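Local structure of type III effector NopAA (Sinorhizobium fredii USDA 257, 6SDU) at residues Ile110-Asn115 / Gly205-Gly210; Lys116-Leu121 / His173-Leu178; Val135-Tyr140 / Asn163-Glu168. The protein hydrolyses xyloglucan, a plant cell-wall polysaccharide, as a type III effector of the glycoside hydrolase 12 family. One frame throughout, in Å; residues are numbered along the deposited sequence.

In the fold
Three contacts illustrate how pairings nest within a jelly roll. Well past the N terminus, strand 103-112 ends and the chain turns straight back into strand 117-125. The later segment 205-210 returns to 110-115 in contact 1, which closes the widest loop. Within it, contact 2 brings 116-121 to 173-178, and innermost of all contact 3 lays the loop 135-140 on 163-168; none of the three cross. All reach the mixed sheet, where strands 208-218, 103-112, 117-125, 174-180 and 160-168 are successive neighbours. Contacts 1 and 2 meet through the 103-112/117-125 hairpin, and contacts 2 and 3 through the pairing of 174-180 with 160-168.

Contact 1 of 3, residues Ile110-Asn115 / Gly205-Gly210; sequences IWDSSN and GDIEVG
At one end of an antiparallel strand pair in the family 12 jelly roll, Asp-112 faces Val-209 as a non-hydrogen-bonded pair, illustrating how two strands can be pinned just where one of them turns away. Backbone bonds flank the pair: Gly-210 N donates to Trp-111 O (2.9 Å), and Ser-113 N donates to Glu-208 O at the same distance, 2.9 Å. Beyond the strand, Ser-113 sits close over Gly-210, which has no side chain to hold the backbones apart, so that Ser-113 OG comes within 3.6 Å of Gly-210 CA. That hydroxyl also donates to Glu-208 OE2 (3.2 Å), reaching the carboxylate on its anti side and somewhat out of its plane. Glu-208 gets there with CG anti to the backbone N (chi1 -170°).

Asp-112 divides its work. Its CB meets Ile-207 CG1 at 3.3 Å, the two side chains crossing at about a right angle, while its carboxylate turns back toward its own chain. Ser-114 OG donates to Asp-112 OD2 (2.7 Å) from above the carboxylate plane, and OD1 receives His-117 N. CG sits between the backbone N and carbonyl carbon (chi1 67°), which points the carboxylate at Ser-114 and His-117. Trp-111 directs its ring away from 205-210, where it meets the ring of His-173 and bonds through NE1 to Asp-109. A type I turn from Asp-112 to Asn-115, its aspartate bonded to residues of the turn and the returning strand, thus makes the tight connection of a beta hairpin.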
loop_
_atom_site.group_PDB
_atom_site.type_symbol
_atom_site.label_atom_id
_atom_site.label_comp_id
_atom_site.label_asym_id
_atom_site.label_seq_id
_atom_site.Cartn_x
_atom_site.Cartn_y
_atom_site.Cartn_z
ATOM N N ILE A 110 2.913 0.052 5.551
ATOM C CA ILE A 110 3.296 -0.367 6.890
ATOM C C ILE A 110 3.941 0.815 7.609
ATOM O O ILE A 110 4.888 1.422 7.096
ATOM C CB ILE A 110 4.228 -1.589 6.836
ATOM C CG1 ILE A 110 3.524 -2.738 6.131
ATOM C CG2 ILE A 110 4.696 -2.033 8.271
ATOM C CD1 ILE A 110 4.463 -3.665 5.424
ATOM N N TRP A 111 3.434 1.137 8.799
ATOM C CA TRP A 111 3.906 2.280 9.567
ATOM C C TRP A 111 4.503 1.846 10.901
ATOM O O TRP A 111 4.120 0.825 11.469
ATOM C CB TRP A 111 2.777 3.246 9.862
ATOM C CG TRP A 111 2.173 3.886 8.662
ATOM C CD1 TRP A 111 1.154 3.401 7.867
ATOM C CD2 TRP A 111 2.560 5.138 8.109
ATOM N NE1 TRP A 111 0.894 4.299 6.840
ATOM C CE2 TRP A 111 1.737 5.376 6.981
ATOM C CE3 TRP A 111 3.530 6.086 8.455
ATOM C CZ2 TRP A 111 1.845 6.534 6.213
ATOM C CZ3 TRP A 111 3.644 7.238 7.689
ATOM C CH2 TRP A 111 2.808 7.452 6.576
ATOM N N ASP A 112 5.433 2.633 11.411
ATOM C CA ASP A 112 5.818 2.407 12.790
ATOM C C ASP A 112 4.923 3.260 13.685
ATOM O O ASP A 112 4.165 4.109 13.209
ATOM C CB ASP A 112 7.301 2.697 12.994
ATOM C CG ASP A 112 7.665 4.150 12.828
ATOM O OD1 ASP A 112 6.999 4.875 12.061
ATOM O OD2 ASP A 112 8.658 4.562 13.463
ATOM N N SER A 113 4.970 2.998 14.995
ATOM C CA SER A 113 4.047 3.682 15.904
ATOM C C SER A 113 4.235 5.193 15.902
ATOM O O SER A 113 3.256 5.939 16.031
ATOM C CB SER A 113 4.191 3.127 17.321
ATOM O OG SER A 113 3.613 1.836 17.362
ATOM N N SER A 114 5.465 5.660 15.707
ATOM C CA SER A 114 5.758 7.087 15.702
ATOM C C SER A 114 5.434 7.758 14.374
ATOM O O SER A 114 5.441 8.989 14.310
ATOM C CB SER A 114 7.240 7.288 15.982
ATOM O OG SER A 114 8.006 6.746 14.918
ATOM N N ASN A 115 5.163 6.978 13.323
ATOM C CA ASN A 115 4.902 7.474 11.963
ATOM C C ASN A 115 6.093 8.237 11.392
ATOM O O ASN A 115 5.932 9.105 10.538
ATOM C CB ASN A 115 3.638 8.341 11.900
ATOM C CG ASN A 115 2.398 7.611 12.388
ATOM O OD1 ASN A 115 1.657 8.117 13.225
ATOM N ND2 ASN A 115 2.175 6.413 11.872
ATOM N N GLY A 205 16.176 1.126 13.512
ATOM C CA GLY A 205 16.574 0.161 14.534
ATOM C C GLY A 205 15.462 -0.811 14.882
ATOM O O GLY A 205 14.738 -1.273 13.991
ATOM N N ASP A 206 15.325 -1.141 16.171
ATOM C CA ASP A 206 14.255 -2.019 16.652
ATOM C C ASP A 206 12.969 -1.194 16.681
ATOM O O ASP A 206 12.537 -0.643 17.696
ATOM C CB ASP A 206 14.582 -2.619 18.013
ATOM C CG ASP A 206 13.582 -3.697 18.426
ATOM O OD1 ASP A 206 12.997 -4.329 17.514
ATOM O OD2 ASP A 206 13.395 -3.926 19.645
ATOM N N ILE A 207 12.378 -1.091 15.501
ATOM C CA ILE A 207 11.180 -0.299 15.276
ATOM C C ILE A 207 9.989 -0.936 15.988
ATOM O O ILE A 207 9.838 -2.169 16.008
ATOM C CB ILE A 207 11.005 -0.243 13.750
ATOM C CG1 ILE A 207 9.916 0.675 13.267
ATOM C CG2 ILE A 207 10.743 -1.634 13.187
ATOM C CD1 ILE A 207 9.755 0.542 11.754
ATOM N N GLU A 208 9.128 -0.110 16.580
ATOM C CA GLU A 208 7.846 -0.602 17.079
ATOM C C GLU A 208 6.842 -0.541 15.930
ATOM O O GLU A 208 6.464 0.545 15.484
ATOM C CB GLU A 208 7.326 0.183 18.282
ATOM C CG GLU A 208 6.131 -0.571 18.866
ATOM C CD GLU A 208 5.574 -0.014 20.151
ATOM O OE1 GLU A 208 6.242 -0.175 21.194
ATOM O OE2 GLU A 208 4.442 0.532 20.126
ATOM N N VAL A 209 6.446 -1.711 15.435
ATOM C CA VAL A 209 5.504 -1.838 14.325
ATOM C C VAL A 209 4.122 -1.374 14.773
ATOM O O VAL A 209 3.527 -1.939 15.699
ATOM C CB VAL A 209 5.487 -3.287 13.814
ATOM C CG1 VAL A 209 4.536 -3.485 12.611
ATOM C CG2 VAL A 209 6.908 -3.710 13.474
ATOM N N GLY A 210 3.591 -0.362 14.093
ATOM C CA GLY A 210 2.320 0.252 14.419
ATOM C C GLY A 210 1.165 -0.323 13.629
ATOM O O GLY A 210 0.301 -1.002 14.187
#

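Contact 2 of 3, residues Lys116-Leu121 / His173-Leu178; sequences KHEIML and HKVISL
Glu-118 and His-173 meet above a parallel strand pair, 117-121 with 174-178, within the largely antiparallel mixed sheet of this jelly roll. Glu-118 CB lies 3.5 Å from His-173 NE2, in the plane of the imidazole and at its edge. CG stands anti to the backbone N (chi1 -171°), 4.2 Å from His-173 NE2, and the extended chain brings the carboxylate up to the NE2 corner, its plane 28° from that of the ring, with CD packed against Trp-111 CZ2. OE1 then accepts a hydrogen bond from His-173 NE2 (2.7 Å), on its anti side; the oxygen is in the ring plane, and the bond is fairly straight (163°). Val-175 CG2 touches the same oxygen at 3.5 Å, while OE2 comes near Asp-109 OD1. The ring is held at its far nitrogen too, where ND1 bonds to Asp-171, fixing its rotation.

Below, backbone bonds link the strands from Lys-116 to Leu-178. Ile-119, Leu-121 and Leu-178 share the face covered by helix 191-200; Ile-176, on the same face, packs on Val-164 of the adjacent strand. Met-120, on the glutamate's side, touches the bound glucose. On that face Met-120 CB lies 3.9 Å from Ser-177 OG.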
loop_
_atom_site.group_PDB
_atom_site.type_symbol
_atom_site.label_atom_id
_atom_site.label_comp_id
_atom_site.label_asym_id
_atom_site.label_seq_id
_atom_site.Cartn_x
_atom_site.Cartn_y
_atom_site.Cartn_z
ATOM N N LYS A 116 7.308 7.839 11.767
ATOM C CA LYS A 116 8.515 8.408 11.188
ATOM C C LYS A 116 9.084 7.524 10.105
ATOM O O LYS A 116 9.962 7.961 9.359
ATOM C CB LYS A 116 9.571 8.663 12.289
ATOM C CG LYS A 116 9.138 9.755 13.295
ATOM C CD LYS A 116 9.681 11.129 12.907
ATOM C CE LYS A 116 8.694 12.251 13.255
ATOM N NZ LYS A 116 7.659 12.578 12.190
ATOM N N HIS A 117 8.576 6.305 9.974
ATOM C CA HIS A 117 8.999 5.379 8.933
ATOM C C HIS A 117 7.780 4.752 8.285
ATOM O O HIS A 117 6.905 4.220 8.978
ATOM C CB HIS A 117 9.910 4.292 9.516
ATOM C CG HIS A 117 11.158 4.846 10.113
ATOM N ND1 HIS A 117 11.272 5.130 11.457
ATOM C CD2 HIS A 117 12.333 5.212 9.542
ATOM C CE1 HIS A 117 12.477 5.623 11.695
ATOM N NE2 HIS A 117 13.141 5.678 10.551
ATOM N N GLU A 118 7.732 4.822 6.957
ATOM C CA GLU A 118 6.674 4.234 6.148
ATOM C C GLU A 118 7.307 3.230 5.190
ATOM O O GLU A 118 8.265 3.565 4.479
ATOM C CB GLU A 118 5.943 5.339 5.377
ATOM C CG GLU A 118 4.732 4.893 4.680
ATOM C CD GLU A 118 4.175 5.957 3.730
ATOM O OE1 GLU A 118 4.702 7.095 3.690
ATOM O OE2 GLU A 118 3.208 5.636 3.022
ATOM N N ILE A 119 6.815 1.992 5.200
ATOM C CA ILE A 119 7.303 0.942 4.302
ATOM C C ILE A 119 6.153 0.516 3.388
ATOM O O ILE A 119 5.095 0.084 3.870
ATOM C CB ILE A 119 7.875 -0.262 5.065
ATOM C CG1 ILE A 119 9.043 0.178 5.969
ATOM C CG2 ILE A 119 8.311 -1.378 4.064
ATOM C CD1 ILE A 119 8.632 0.550 7.387
ATOM N N MET A 120 6.354 0.656 2.075
ATOM C CA MET A 120 5.350 0.332 1.063
ATOM C C MET A 120 5.782 -0.898 0.280
ATOM O O MET A 120 6.962 -1.049 -0.058
ATOM C CB MET A 120 5.134 1.489 0.077
ATOM C CG MET A 120 4.761 2.857 0.677
ATOM S SD MET A 120 3.943 3.905 -0.559
ATOM C CE MET A 120 2.330 3.134 -0.572
ATOM N N LEU A 121 4.834 -1.780 0.004
ATOM C CA LEU A 121 5.064 -2.938 -0.850
ATOM C C LEU A 121 4.017 -2.888 -1.953
ATOM O O LEU A 121 2.832 -3.085 -1.681
ATOM C CB LEU A 121 4.982 -4.259 -0.072
ATOM C CG LEU A 121 5.587 -4.305 1.346
ATOM C CD1 LEU A 121 5.229 -5.631 2.045
ATOM C CD2 LEU A 121 7.093 -4.114 1.287
ATOM N N HIS A 173 9.167 12.463 7.049
ATOM C CA HIS A 173 9.240 11.069 7.448
ATOM C C HIS A 173 9.779 10.215 6.294
ATOM O O HIS A 173 9.526 10.501 5.119
ATOM C CB HIS A 173 7.862 10.595 7.946
ATOM C CG HIS A 173 6.969 10.064 6.869
ATOM N ND1 HIS A 173 6.104 10.862 6.152
ATOM C CD2 HIS A 173 6.803 8.807 6.390
ATOM C CE1 HIS A 173 5.445 10.117 5.277
ATOM N NE2 HIS A 173 5.848 8.867 5.408
ATOM N N LYS A 174 10.583 9.209 6.646
ATOM C CA LYS A 174 11.226 8.320 5.681
ATOM C C LYS A 174 10.234 7.369 5.002
ATOM O O LYS A 174 9.442 6.693 5.665
ATOM C CB LYS A 174 12.298 7.495 6.392
ATOM C CG LYS A 174 13.129 6.642 5.462
ATOM C CD LYS A 174 13.967 7.536 4.562
ATOM C CE LYS A 174 15.215 8.008 5.273
ATOM N NZ LYS A 174 15.902 9.062 4.480
ATOM N N VAL A 175 10.352 7.225 3.682
ATOM C CA VAL A 175 9.522 6.277 2.933
ATOM C C VAL A 175 10.427 5.306 2.181
ATOM O O VAL A 175 11.216 5.720 1.322
ATOM C CB VAL A 175 8.579 6.990 1.945
ATOM C CG1 VAL A 175 7.602 5.982 1.286
ATOM C CG2 VAL A 175 7.838 8.098 2.623
ATOM N N ILE A 176 10.299 4.019 2.487
ATOM C CA ILE A 176 10.998 2.949 1.782
ATOM C C ILE A 176 9.927 2.170 1.018
ATOM O O ILE A 176 8.983 1.647 1.630
ATOM C CB ILE A 176 11.763 2.030 2.752
ATOM C CG1 ILE A 176 12.679 2.821 3.690
ATOM C CG2 ILE A 176 12.596 1.008 1.988
ATOM C CD1 ILE A 176 13.870 3.417 2.981
ATOM N N SER A 177 10.059 2.095 -0.310
ATOM C CA SER A 177 9.071 1.440 -1.166
ATOM C C SER A 177 9.684 0.253 -1.900
ATOM O O SER A 177 10.740 0.385 -2.526
ATOM C CB SER A 177 8.503 2.414 -2.193
ATOM O OG SER A 177 8.001 3.568 -1.566
ATOM N N LEU A 178 9.012 -0.890 -1.851
ATOM C CA LEU A 178 9.430 -2.073 -2.591
ATOM C C LEU A 178 8.401 -2.336 -3.686
ATOM O O LEU A 178 7.214 -2.505 -3.392
ATOM C CB LEU A 178 9.567 -3.286 -1.670
ATOM C CG LEU A 178 10.849 -3.304 -0.830
ATOM C CD1 LEU A 178 10.823 -2.252 0.247
ATOM C CD2 LEU A 178 11.064 -4.700 -0.215
#

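Contact 3 of 3, residues Val135-Tyr140 / Asn163-Glu168; sequences VKPISY and NVFEGE
Pro-137 rests on Phe-165 where a loop of the sugar-binding pocket, its residues 136-138 touching the bound glucose, lies over strand 160-168 of the mixed sheet of the jelly roll, showing how an irregular segment can be fastened to a regular strand. Pro-137 CG stands over the middle of the Phe-165 ring in a CH-pi contact, 3.4 Å from the centroid and 11° off the ring normal. Next, Ile-138 sets CG2 against Gly-167 CA (3.6 Å); CG2, anti to the backbone N, is thereby turned to the strand, and the Ile-138 side chain also touches Val-175 of the neighbouring strand.

By CA positions, the loop is nearest the strand at Ser-139, opposite Gly-167, and Ser-139 CA makes a CA-H...O contact with Glu-166 O. Although CB points away overall, the hydroxyl still serves as a bridge: OG accepts from water 2, which in turn accepts from Glu-166 N, and Ser-139 OG itself is hydrogen-bonded to His-141 O. Farther along, water 1 accepts from Glu-168 N (3.0 Å) and gives a weak bond to Ser-139 O. The direct backbone link comes at Tyr-140, whose N donates to Glu-166 O (3.0 Å).

The Tyr-140 ring swings back over the strand, one face covered by Gly-167 CA, 4.0 Å from the centroid. Glu-166 OE1 lies at the ring's edge near CE2 and forms a salt bridge with Lys-174 NZ, which also bonds the tyrosine oxygen. The carboxylate of Glu-168 is turned almost at right angles to the ring, and Tyr-140 OH donates to the anti lone pair of Glu-168 OE1 at 2.7 Å.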
loop_
_atom_site.group_PDB
_atom_site.type_symbol
_atom_site.label_atom_id
_atom_site.label_comp_id
_atom_site.label_asym_id
_atom_site.label_seq_id
_atom_site.Cartn_x
_atom_site.Cartn_y
_atom_site.Cartn_z
ATOM N N VAL A 135 2.700 6.096 -12.719
ATOM C CA VAL A 135 2.867 6.225 -11.267
ATOM C C VAL A 135 4.312 5.894 -10.962
ATOM O O VAL A 135 4.924 5.091 -11.677
ATOM C CB VAL A 135 1.936 5.328 -10.422
ATOM C CG1 VAL A 135 0.531 5.887 -10.377
ATOM C CG2 VAL A 135 1.973 3.880 -10.920
ATOM N N LYS A 136 4.880 6.558 -9.957
ATOM C CA LYS A 136 6.270 6.340 -9.562
ATOM C C LYS A 136 6.387 6.303 -8.047
ATOM O O LYS A 136 5.609 6.956 -7.339
ATOM C CB LYS A 136 7.200 7.433 -10.126
ATOM C CG LYS A 136 7.215 7.528 -11.647
ATOM C CD LYS A 136 7.911 8.794 -12.117
ATOM C CE LYS A 136 7.863 8.943 -13.660
ATOM N NZ LYS A 136 6.545 9.388 -14.216
ATOM N N PRO A 137 7.325 5.536 -7.508
ATOM C CA PRO A 137 7.491 5.531 -6.056
ATOM C C PRO A 137 8.099 6.834 -5.568
ATOM O O PRO A 137 8.825 7.525 -6.287
ATOM C CB PRO A 137 8.437 4.349 -5.803
ATOM C CG PRO A 137 9.199 4.179 -7.107
ATOM C CD PRO A 137 8.239 4.595 -8.191
ATOM N N ILE A 138 7.830 7.125 -4.291
ATOM C CA ILE A 138 8.451 8.269 -3.629
ATOM C C ILE A 138 9.954 8.074 -3.658
ATOM O O ILE A 138 10.455 6.973 -3.385
ATOM C CB ILE A 138 7.949 8.380 -2.184
ATOM C CG1 ILE A 138 6.525 8.932 -2.130
ATOM C CG2 ILE A 138 8.899 9.228 -1.344
ATOM C CD1 ILE A 138 5.879 8.663 -0.792
ATOM N N SER A 139 10.678 9.112 -4.079
ATOM C CA SER A 139 12.110 8.992 -4.293
ATOM C C SER A 139 12.771 10.360 -4.187
ATOM O O SER A 139 12.210 11.369 -4.632
ATOM C CB SER A 139 12.411 8.344 -5.661
ATOM O OG SER A 139 13.810 8.206 -5.859
ATOM N N TYR A 140 14.005 10.365 -3.645
ATOM C CA TYR A 140 14.824 11.577 -3.629
ATOM C C TYR A 140 15.311 11.934 -5.019
ATOM O O TYR A 140 15.404 13.120 -5.361
ATOM C CB TYR A 140 16.065 11.389 -2.750
ATOM C CG TYR A 140 15.820 11.407 -1.266
ATOM C CD1 TYR A 140 15.218 12.498 -0.662
ATOM C CD2 TYR A 140 16.243 10.360 -0.475
ATOM C CE1 TYR A 140 14.987 12.514 0.700
ATOM C CE2 TYR A 140 16.043 10.373 0.901
ATOM C CZ TYR A 140 15.414 11.451 1.481
ATOM O OH TYR A 140 15.184 11.459 2.845
ATOM N N ASN A 163 12.298 -4.281 -6.263
ATOM C CA ASN A 163 13.157 -3.114 -6.437
ATOM C C ASN A 163 12.840 -2.132 -5.312
ATOM O O ASN A 163 11.661 -1.921 -4.993
ATOM C CB ASN A 163 12.933 -2.452 -7.796
ATOM C CG ASN A 163 13.583 -3.216 -8.928
ATOM O OD1 ASN A 163 14.535 -3.969 -8.708
ATOM N ND2 ASN A 163 13.072 -3.026 -10.152
ATOM N N VAL A 164 13.888 -1.594 -4.669
ATOM C CA VAL A 164 13.767 -0.775 -3.466
ATOM C C VAL A 164 14.046 0.686 -3.790
ATOM O O VAL A 164 15.035 1.010 -4.463
ATOM C CB VAL A 164 14.704 -1.290 -2.360
ATOM C CG1 VAL A 164 14.513 -0.491 -1.056
ATOM C CG2 VAL A 164 14.412 -2.753 -2.128
ATOM N N PHE A 165 13.180 1.572 -3.285
ATOM C CA PHE A 165 13.278 3.004 -3.510
ATOM C C PHE A 165 13.270 3.739 -2.176
ATOM O O PHE A 165 12.676 3.268 -1.197
ATOM C CB PHE A 165 12.131 3.492 -4.379
ATOM C CG PHE A 165 12.106 2.881 -5.724
ATOM C CD1 PHE A 165 11.543 1.632 -5.920
ATOM C CD2 PHE A 165 12.654 3.562 -6.813
ATOM C CE1 PHE A 165 11.533 1.058 -7.187
ATOM C CE2 PHE A 165 12.641 3.004 -8.079
ATOM C CZ PHE A 165 12.077 1.753 -8.273
ATOM N N GLU A 166 13.932 4.904 -2.144
ATOM C CA GLU A 166 14.039 5.693 -0.925
ATOM C C GLU A 166 13.667 7.152 -1.158
ATOM O O GLU A 166 14.171 7.787 -2.089
ATOM C CB GLU A 166 15.448 5.635 -0.339
ATOM C CG GLU A 166 15.569 6.386 0.996
ATOM C CD GLU A 166 17.020 6.575 1.458
ATOM O OE1 GLU A 166 17.222 7.168 2.539
ATOM O OE2 GLU A 166 17.947 6.138 0.739
ATOM N N GLY A 167 12.835 7.685 -0.268
ATOM C CA GLY A 167 12.383 9.050 -0.354
ATOM C C GLY A 167 11.916 9.556 0.996
ATOM O O GLY A 167 12.090 8.901 2.024
ATOM N N GLU A 168 11.375 10.766 0.972
ATOM C CA GLU A 168 10.876 11.477 2.133
ATOM C C GLU A 168 9.469 12.003 1.871
ATOM O O GLU A 168 9.205 12.518 0.789
ATOM C CB GLU A 168 11.797 12.665 2.439
ATOM C CG GLU A 168 11.612 13.227 3.783
ATOM C CD GLU A 168 12.812 14.049 4.190
ATOM O OE1 GLU A 168 13.944 13.505 4.109
ATOM O OE2 GLU A 168 12.610 15.228 4.571
HETATM O O HOH W 1 11.407 12.263 -1.612
HETATM O O HOH W 2 14.589 5.642 -4.894
#